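BvnE (Penicillium brevicompactum, PDB 6U9I) catalyses, as a pinacolase, a stereoselective semipinacol-type rearrangement in the biosynthesis of brevianamides, probably acting on an oxidised indole alkaloid intermediate. Local coordinates at residues I19-A22 / H23-L26; N30-P34 / D35-S39; G62-R65 / T66-T70; S138-C141 / V142-E146. All coordinates share one frame; numbering follows the deposited sequence.

Contact 1: residues I19-A22 / H23-L26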
# COMPACT_ATOMS: atom_id res chain seq x y z
N ILE A 19 17.80 1.39 -0.26
CA ILE A 19 17.38 1.31 1.14
C ILE A 19 17.90 2.52 1.92
O ILE A 19 17.17 3.10 2.73
CB ILE A 19 17.85 -0.02 1.75
CG1 ILE A 19 17.06 -1.17 1.13
CG2 ILE A 19 17.72 0.00 3.29
CD1 ILE A 19 17.46 -2.56 1.59
N VAL A 20 19.15 2.92 1.68
CA VAL A 20 19.69 4.12 2.32
C VAL A 20 18.87 5.35 1.96
O VAL A 20 18.55 6.18 2.82
CB VAL A 20 21.18 4.29 1.95
CG1 VAL A 20 21.64 5.71 2.25
CG2 VAL A 20 22.03 3.27 2.71
N SER A 21 18.50 5.50 0.68
CA SER A 21 17.71 6.68 0.32
C SER A 21 16.28 6.61 0.86
O SER A 21 15.70 7.65 1.17
CB SER A 21 17.69 6.91 -1.19
OG SER A 21 18.99 6.91 -1.72
N ALA A 22 15.70 5.40 0.96
CA ALA A 22 14.38 5.30 1.58
C ALA A 22 14.45 5.65 3.06
O ALA A 22 13.56 6.33 3.59
CB ALA A 22 13.81 3.89 1.39
N HIS A 23 15.49 5.18 3.76
CA HIS A 23 15.60 5.56 5.17
C HIS A 23 15.92 7.03 5.32
O HIS A 23 15.48 7.66 6.30
CB HIS A 23 16.65 4.69 5.86
CG HIS A 23 16.14 3.33 6.23
ND1 HIS A 23 15.11 3.15 7.12
CD2 HIS A 23 16.50 2.09 5.81
CE1 HIS A 23 14.86 1.85 7.25
NE2 HIS A 23 15.69 1.19 6.46
N ARG A 24 16.66 7.62 4.37
CA ARG A 24 16.87 9.06 4.43
C ARG A 24 15.56 9.81 4.28
O ARG A 24 15.33 10.82 4.95
CB ARG A 24 17.87 9.50 3.37
CG ARG A 24 18.17 11.01 3.41
CD ARG A 24 19.15 11.39 2.32
NE ARG A 24 18.62 11.03 1.01
CZ ARG A 24 19.29 11.16 -0.13
NH1 ARG A 24 18.73 10.80 -1.28
NH2 ARG A 24 20.53 11.66 -0.12
N TRP A 25 14.68 9.33 3.39
CA TRP A 25 13.38 9.96 3.23
C TRP A 25 12.60 9.91 4.54
O TRP A 25 11.98 10.91 4.94
CB TRP A 25 12.60 9.27 2.10
CG TRP A 25 11.26 9.87 1.85
CD1 TRP A 25 10.99 11.01 1.15
CD2 TRP A 25 9.99 9.36 2.29
NE1 TRP A 25 9.64 11.25 1.12
CE2 TRP A 25 9.00 10.25 1.82
CE3 TRP A 25 9.59 8.24 3.04
CZ2 TRP A 25 7.64 10.06 2.07
CZ3 TRP A 25 8.22 8.06 3.28
CH2 TRP A 25 7.27 8.96 2.80
N LEU A 26 12.62 8.77 5.24
CA LEU A 26 11.94 8.68 6.52
C LEU A 26 12.56 9.65 7.54
O LEU A 26 11.84 10.31 8.29
CB LEU A 26 12.02 7.26 7.07
CG LEU A 26 11.09 6.17 6.52
CD1 LEU A 26 11.30 4.90 7.34
CD2 LEU A 26 9.62 6.58 6.57
O HOH W 1 16.10 10.15 -0.14
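Ile19 and His23, one helical turn apart, lie side by side, with methyl CG2 of Ile19 3.5 Å from CD2 of the His23 imidazole. The ring comes there because CG of His23 stands anti to its own carbonyl carbon (chi1 -79°), which swings it back along the helix; CD2 is also 3.3 Å from Ile19 O, which accepts the His23 N-H at 2.9 Å. A branched aliphatic suits this place: its CG2 methyl lies against the CD2-NE2 side of the ring and needs no polar partner.

On another side of the same turns, Ser21 and Arg24 are joined by a water. It donates to Ser21 O and accepts from Arg24 NE, both at 2.9 Å, in the guanidinium plane and at its edge. Because Ser21 O also takes the Trp25 N-H at 3.0 Å, two donors grip this carbonyl. The Arg24 chain bends at chi3 (59°), curling the guanidinium back over the preceding turn, where NH1 is hydrogen-bonded to Thr127 O. Ser21 OG is not held by the arginine: its strongest partner is Gly126 O, with Gln17 O a second acceptor for the same proton.

Farther out, the small Ala22 and the larger Trp25 and Leu26 form the apolar face of helix 14-31. Ala22 fits against Val97 and Leu120, while Trp25 spreads over Leu80, Met99, Leu101, Val118 and Leu120 of the curved sheet. The helix is thus amphipathic: carbon contacts seat one face on the sheet, and along its flank Ser21, Arg24 and a water serve carbonyls of the Gly126-Thr127 segment and of the helix itself.

Contact 2: residues N30-P34 / D35-S39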
# COMPACT_ATOMS: atom_id res chain seq x y z
N ASN A 30 10.85 12.85 9.57
CA ASN A 30 10.82 13.01 11.02
C ASN A 30 11.51 14.28 11.49
O ASN A 30 11.24 14.74 12.61
CB ASN A 30 11.43 11.77 11.67
CG ASN A 30 10.47 10.60 11.65
OD1 ASN A 30 9.29 10.76 11.96
ND2 ASN A 30 10.94 9.45 11.20
N ASP A 31 12.40 14.85 10.67
CA ASP A 31 12.93 16.18 10.99
C ASP A 31 11.82 17.22 11.03
O ASP A 31 11.93 18.22 11.74
CB ASP A 31 14.01 16.55 9.98
CG ASP A 31 15.29 15.75 10.18
OD1 ASP A 31 15.54 15.31 11.33
OD2 ASP A 31 16.03 15.56 9.20
N PHE A 32 10.74 16.99 10.27
CA PHE A 32 9.49 17.74 10.41
C PHE A 32 9.69 19.24 10.28
O PHE A 32 9.16 20.03 11.06
CB PHE A 32 8.79 17.39 11.73
CG PHE A 32 7.29 17.55 11.68
CD1 PHE A 32 6.54 16.91 10.70
CD2 PHE A 32 6.62 18.34 12.61
CE1 PHE A 32 5.16 17.05 10.64
CE2 PHE A 32 5.24 18.49 12.56
CZ PHE A 32 4.51 17.85 11.58
N THR A 33 10.50 19.64 9.30
CA THR A 33 10.46 21.00 8.81
C THR A 33 10.05 20.95 7.35
O THR A 33 10.36 19.97 6.67
CB THR A 33 11.81 21.73 8.92
OG1 THR A 33 12.76 21.10 8.04
CG2 THR A 33 12.34 21.69 10.36
N PRO A 34 9.35 21.96 6.85
CA PRO A 34 9.01 21.95 5.42
C PRO A 34 10.21 21.70 4.52
O PRO A 34 10.12 20.92 3.57
CB PRO A 34 8.41 23.34 5.20
CG PRO A 34 7.75 23.64 6.52
CD PRO A 34 8.71 23.07 7.56
N ASP A 35 11.34 22.33 4.82
CA ASP A 35 12.52 22.15 3.99
C ASP A 35 12.99 20.70 4.01
O ASP A 35 13.31 20.13 2.96
CB ASP A 35 13.65 23.08 4.45
CG ASP A 35 14.72 23.24 3.40
OD1 ASP A 35 14.43 23.80 2.32
OD2 ASP A 35 15.86 22.79 3.64
N ALA A 36 13.03 20.08 5.18
CA ALA A 36 13.49 18.70 5.24
C ALA A 36 12.52 17.76 4.55
O ALA A 36 12.92 16.77 3.93
CB ALA A 36 13.70 18.27 6.70
N MET A 37 11.23 18.05 4.66
CA MET A 37 10.19 17.16 4.14
C MET A 37 10.05 17.20 2.63
O MET A 37 9.31 16.37 2.08
CB MET A 37 8.86 17.50 4.81
CG MET A 37 8.92 17.25 6.32
SD MET A 37 7.56 17.96 7.25
CE MET A 37 6.39 16.61 7.17
N VAL A 38 10.70 18.14 1.94
CA VAL A 38 10.75 18.13 0.49
C VAL A 38 12.19 17.99 -0.02
O VAL A 38 12.46 18.25 -1.18
CB VAL A 38 10.06 19.38 -0.11
CG1 VAL A 38 8.62 19.48 0.40
CG2 VAL A 38 10.86 20.65 0.20
N SER A 39 13.11 17.55 0.83
CA SER A 39 14.51 17.49 0.42
C SER A 39 14.79 16.23 -0.39
O SER A 39 14.06 15.24 -0.32
CB SER A 39 15.43 17.54 1.64
OG SER A 39 15.21 16.42 2.48
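Two torsions bring the key groups of Thr33, Ala36, Phe32 and Met37 together. In Thr33, chi1 of 66° sets OG1 between the backbone N and the carbonyl carbon, facing the start of the next helix, where it accepts the Ala36 N-H at 3.0 Å. In Met37 the chain bends at chi3 (88°), turning CE to within 3.5 Å of CD1 of Phe32. The two side chains run side by side, and SD sits 4.7 Å from the centroid of the ring, placed obliquely: a Met-aromatic contact. The unbranched thioether can bend at its end to lay SD and CE beside the ring.

This is a helix end followed at once by a helix start. Phe32 leaves helix 14-31 with a positive phi (56°), and Thr33 then serves as the N-cap of the short, weakly bonded helix 34-37, its OG1 supplying an acceptor that the backbone there lacks. Pro34 suits the first turn, having no N-H to satisfy. Thr33 O receives Met37 N at 2.9 Å, whereas the bond from Val38 N to Pro34 O is weak.

At the far end Ser39 OG donates to Ala36 O at 2.7 Å, and Ser39 N reaches the same oxygen from the same face. The Phe32 ring also stacks with Phe78. Asp31 CB packs on Ala36 CB at 3.7 Å, bridging the two helices.

Contact 3: residues G62-R65 / T66-T70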
# COMPACT_ATOMS: atom_id res chain seq x y z
N GLY A 62 6.79 22.55 -4.87
CA GLY A 62 6.35 23.81 -4.29
C GLY A 62 5.03 23.68 -3.55
O GLY A 62 4.86 24.25 -2.47
N GLN A 63 4.07 22.95 -4.13
CA GLN A 63 2.80 22.72 -3.45
C GLN A 63 2.99 21.93 -2.16
O GLN A 63 2.32 22.20 -1.15
CB GLN A 63 1.85 21.96 -4.37
CG GLN A 63 1.36 22.82 -5.53
CD GLN A 63 0.64 22.01 -6.58
OE1 GLN A 63 1.01 20.87 -6.86
NE2 GLN A 63 -0.37 22.61 -7.21
N LEU A 64 3.87 20.93 -2.19
CA LEU A 64 4.11 20.10 -1.02
C LEU A 64 4.76 20.90 0.10
O LEU A 64 4.40 20.75 1.28
CB LEU A 64 4.96 18.90 -1.41
CG LEU A 64 5.15 17.77 -0.42
CD1 LEU A 64 3.83 17.07 -0.12
CD2 LEU A 64 6.20 16.80 -0.95
N ARG A 65 5.73 21.75 -0.24
CA ARG A 65 6.34 22.61 0.77
C ARG A 65 5.28 23.49 1.44
O ARG A 65 5.23 23.59 2.67
CB ARG A 65 7.44 23.46 0.13
CG ARG A 65 8.28 24.26 1.13
CD ARG A 65 9.21 25.23 0.39
NE ARG A 65 10.31 24.54 -0.28
CZ ARG A 65 11.49 24.28 0.29
NH1 ARG A 65 11.73 24.65 1.55
NH2 ARG A 65 12.44 23.65 -0.39
N THR A 66 4.41 24.10 0.64
CA THR A 66 3.34 24.93 1.21
C THR A 66 2.42 24.11 2.11
O THR A 66 2.06 24.56 3.20
CB THR A 66 2.53 25.58 0.08
OG1 THR A 66 3.39 26.45 -0.66
CG2 THR A 66 1.35 26.37 0.64
N PHE A 67 2.06 22.89 1.68
CA PHE A 67 1.24 22.04 2.54
C PHE A 67 1.93 21.77 3.86
O PHE A 67 1.30 21.83 4.92
CB PHE A 67 0.93 20.71 1.83
CG PHE A 67 0.28 19.69 2.74
CD1 PHE A 67 -1.05 19.81 3.11
CD2 PHE A 67 1.01 18.61 3.23
CE1 PHE A 67 -1.65 18.88 3.94
CE2 PHE A 67 0.41 17.67 4.07
CZ PHE A 67 -0.92 17.81 4.42
N PHE A 68 3.23 21.47 3.82
CA PHE A 68 3.94 21.11 5.05
C PHE A 68 4.10 22.30 5.98
O PHE A 68 4.18 22.11 7.20
CB PHE A 68 5.29 20.48 4.71
CG PHE A 68 5.20 19.05 4.23
CD1 PHE A 68 4.24 18.19 4.76
CD2 PHE A 68 6.06 18.56 3.25
CE1 PHE A 68 4.15 16.87 4.32
CE2 PHE A 68 5.98 17.23 2.82
CZ PHE A 68 5.01 16.39 3.36
N LYS A 69 4.15 23.53 5.45
CA LYS A 69 4.15 24.70 6.32
C LYS A 69 2.90 24.72 7.19
O LYS A 69 2.96 25.05 8.38
CB LYS A 69 4.25 25.98 5.50
CG LYS A 69 5.57 26.17 4.78
CD LYS A 69 5.61 27.53 4.10
CE LYS A 69 6.94 27.73 3.39
NZ LYS A 69 7.05 29.11 2.85
N THR A 70 1.76 24.34 6.61
CA THR A 70 0.53 24.22 7.38
C THR A 70 0.61 23.08 8.38
O THR A 70 0.30 23.25 9.56
CB THR A 70 -0.65 24.03 6.42
OG1 THR A 70 -0.85 25.24 5.69
CG2 THR A 70 -1.92 23.68 7.19
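The apolar part of the contact joins Leu64 to Phe68, which lie side by side and point the same way. CG of Leu64 is 3.4 Å from CE2 of the Phe68 ring and CD1 is 3.6 Å from it, so the leucine fork sits against the CE2 corner of the ring at an oblique tilt, CD1 reaching on toward CZ. Different first torsions make the two converge: in Leu64, CG is anti to the backbone N (chi1 -170°), whereas in Phe68 it is anti to the carbonyl carbon (chi1 -77°), bringing the ring back toward the earlier turn. Replacing Phe68 with an alanine would probably leave a gap beside Leu64 and take away the surface on which Met37 and Val38 rest.

The backbone bonds are regular alpha-helical ones, Phe68 N to Leu64 O at 2.9 Å and Lys69 N to Arg65 O at 3.0 Å among them. Thr66 OG1 also lies 3.2 Å from Gly62 O.

Of the charged groups, Arg65 and Lys69 touch only loosely, Arg65 CG and Lys69 CE being 4.4 Å apart. Their charged ends diverge, with Arg65 NE 6.4 Å from Lys69 NZ, and the arginine, bent at chi3, forms a salt bridge with Asp35 instead.

Helix 61-74 is therefore two-sided: Gly62, Gln63 and Thr66 line an exposed side, while Leu64, Arg65 and Phe68 close over Val38, and Phe68 and Lys69 reach Met37 and Pro34 of helix 34-37.

Contact 4: residues S138-C141 / V142-E146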
# COMPACT_ATOMS: atom_id res chain seq x y z
N SER A 138 -7.96 5.68 4.28
CA SER A 138 -8.84 6.78 3.89
C SER A 138 -9.94 7.02 4.92
O SER A 138 -10.34 8.16 5.15
CB SER A 138 -9.44 6.49 2.52
OG SER A 138 -9.95 5.16 2.48
N ASP A 139 -10.45 5.95 5.54
CA ASP A 139 -11.42 6.14 6.61
C ASP A 139 -10.84 7.01 7.71
O ASP A 139 -11.50 7.92 8.22
CB ASP A 139 -11.88 4.80 7.19
CG ASP A 139 -12.85 4.98 8.36
OD1 ASP A 139 -13.87 5.66 8.17
OD2 ASP A 139 -12.59 4.44 9.47
N TYR A 140 -9.58 6.75 8.09
CA TYR A 140 -8.97 7.57 9.12
C TYR A 140 -8.82 9.01 8.65
O TYR A 140 -9.04 9.94 9.43
CB TYR A 140 -7.61 6.99 9.54
CG TYR A 140 -7.14 7.65 10.80
CD1 TYR A 140 -7.52 7.17 12.04
CD2 TYR A 140 -6.35 8.79 10.76
CE1 TYR A 140 -7.11 7.79 13.20
CE2 TYR A 140 -5.94 9.42 11.91
CZ TYR A 140 -6.32 8.91 13.13
OH TYR A 140 -5.92 9.53 14.29
N CYS A 141 -8.46 9.19 7.38
CA CYS A 141 -8.32 10.53 6.80
C CYS A 141 -9.62 11.32 6.93
O CYS A 141 -9.62 12.49 7.32
CB CYS A 141 -7.94 10.39 5.33
SG CYS A 141 -6.17 10.11 5.11
N VAL A 142 -10.73 10.69 6.55
CA VAL A 142 -12.04 11.34 6.58
C VAL A 142 -12.45 11.62 8.01
O VAL A 142 -12.94 12.71 8.33
CB VAL A 142 -13.07 10.47 5.85
CG1 VAL A 142 -14.45 11.09 5.96
CG2 VAL A 142 -12.68 10.28 4.39
N LYS A 143 -12.27 10.64 8.90
CA LYS A 143 -12.63 10.84 10.30
C LYS A 143 -11.78 11.93 10.94
O LYS A 143 -12.28 12.72 11.74
CB LYS A 143 -12.49 9.52 11.06
CG LYS A 143 -13.54 8.49 10.68
CD LYS A 143 -13.62 7.41 11.73
CE LYS A 143 -14.50 6.26 11.28
NZ LYS A 143 -15.52 6.65 10.28
N PHE A 144 -10.49 12.00 10.58
CA PHE A 144 -9.65 13.03 11.17
C PHE A 144 -10.05 14.42 10.67
O PHE A 144 -9.98 15.39 11.43
CB PHE A 144 -8.18 12.76 10.88
CG PHE A 144 -7.24 13.72 11.58
CD1 PHE A 144 -6.89 13.52 12.91
CD2 PHE A 144 -6.72 14.81 10.91
CE1 PHE A 144 -6.04 14.39 13.56
CE2 PHE A 144 -5.87 15.69 11.55
CZ PHE A 144 -5.52 15.48 12.87
N ALA A 145 -10.49 14.53 9.41
CA ALA A 145 -11.01 15.80 8.93
C ALA A 145 -12.24 16.22 9.72
O ALA A 145 -12.38 17.39 10.09
CB ALA A 145 -11.34 15.70 7.44
N GLU A 146 -13.14 15.26 10.00
CA GLU A 146 -14.30 15.54 10.85
C GLU A 146 -13.87 16.01 12.23
O GLU A 146 -14.37 17.03 12.73
CB GLU A 146 -15.17 14.29 10.97
CG GLU A 146 -15.72 13.76 9.65
CD GLU A 146 -16.28 12.35 9.76
OE1 GLU A 146 -16.77 11.82 8.74
OE2 GLU A 146 -16.22 11.76 10.87
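An i to i+4 salt bridge, Asp139 to Lys143, spans the first turns of the C-terminal helix 138-150, at the face where the two subunits meet. Lys143 NZ donates at 2.9 Å to Asp139 OD1, which accepts with its syn lone pair, while Lys143 CE lies 3.2 Å from each carboxylate oxygen. The lysine curls in by a chi4 of -25°, off the staggered positions, a probable small cost paid for reaching the carboxylate. An alanine in place of Asp139 would probably leave the Lys143 ammonium without its mate and free its chain to turn.

On the next side of the helix, Tyr140 meets Phe144: CE2 of the tyrosine ring stands 4.2 Å from Phe144 CB, and the two side chains cross obliquely. Each has its own anchor on strand 110-122, Tyr140 OH bonding to Glu113 N and Phe144 packing edge-to-face on Tyr112.

The contacts between the subunits are reciprocal: Ser138 OG bonds to Asp137 OD1 and Asp139 N of the second subunit, Asp139 N donates to Ser138 OG of that subunit, and Asp139 packs on its Val142. A carboxylate near the positive N-terminal end of a helix is likely to be stabilised there, and Lys143 probably offsets its charge beside the subunit interface.

Overall arrangement
Every contact is local, closing no more than a helical turn or two, so along the chain they follow in series and none nests in or crosses another. Contact 1 lies in helix 14-31, which packs on the curved sheet; contact 2 adjoins it in sequence, ending that helix and starting helix 34-37. Contact 3, in helix 61-74, touches contact 2 directly through a salt bridge and apolar packing, tying helix 61-74 to helix 34-37. Contact 4, in C-terminal helix 138-150, stands apart, about 28 Å between centres from contact 1, and joins strand 110-122 to the second subunit. Helices against a strongly curved sheet are consistent with an NTF2-like fold.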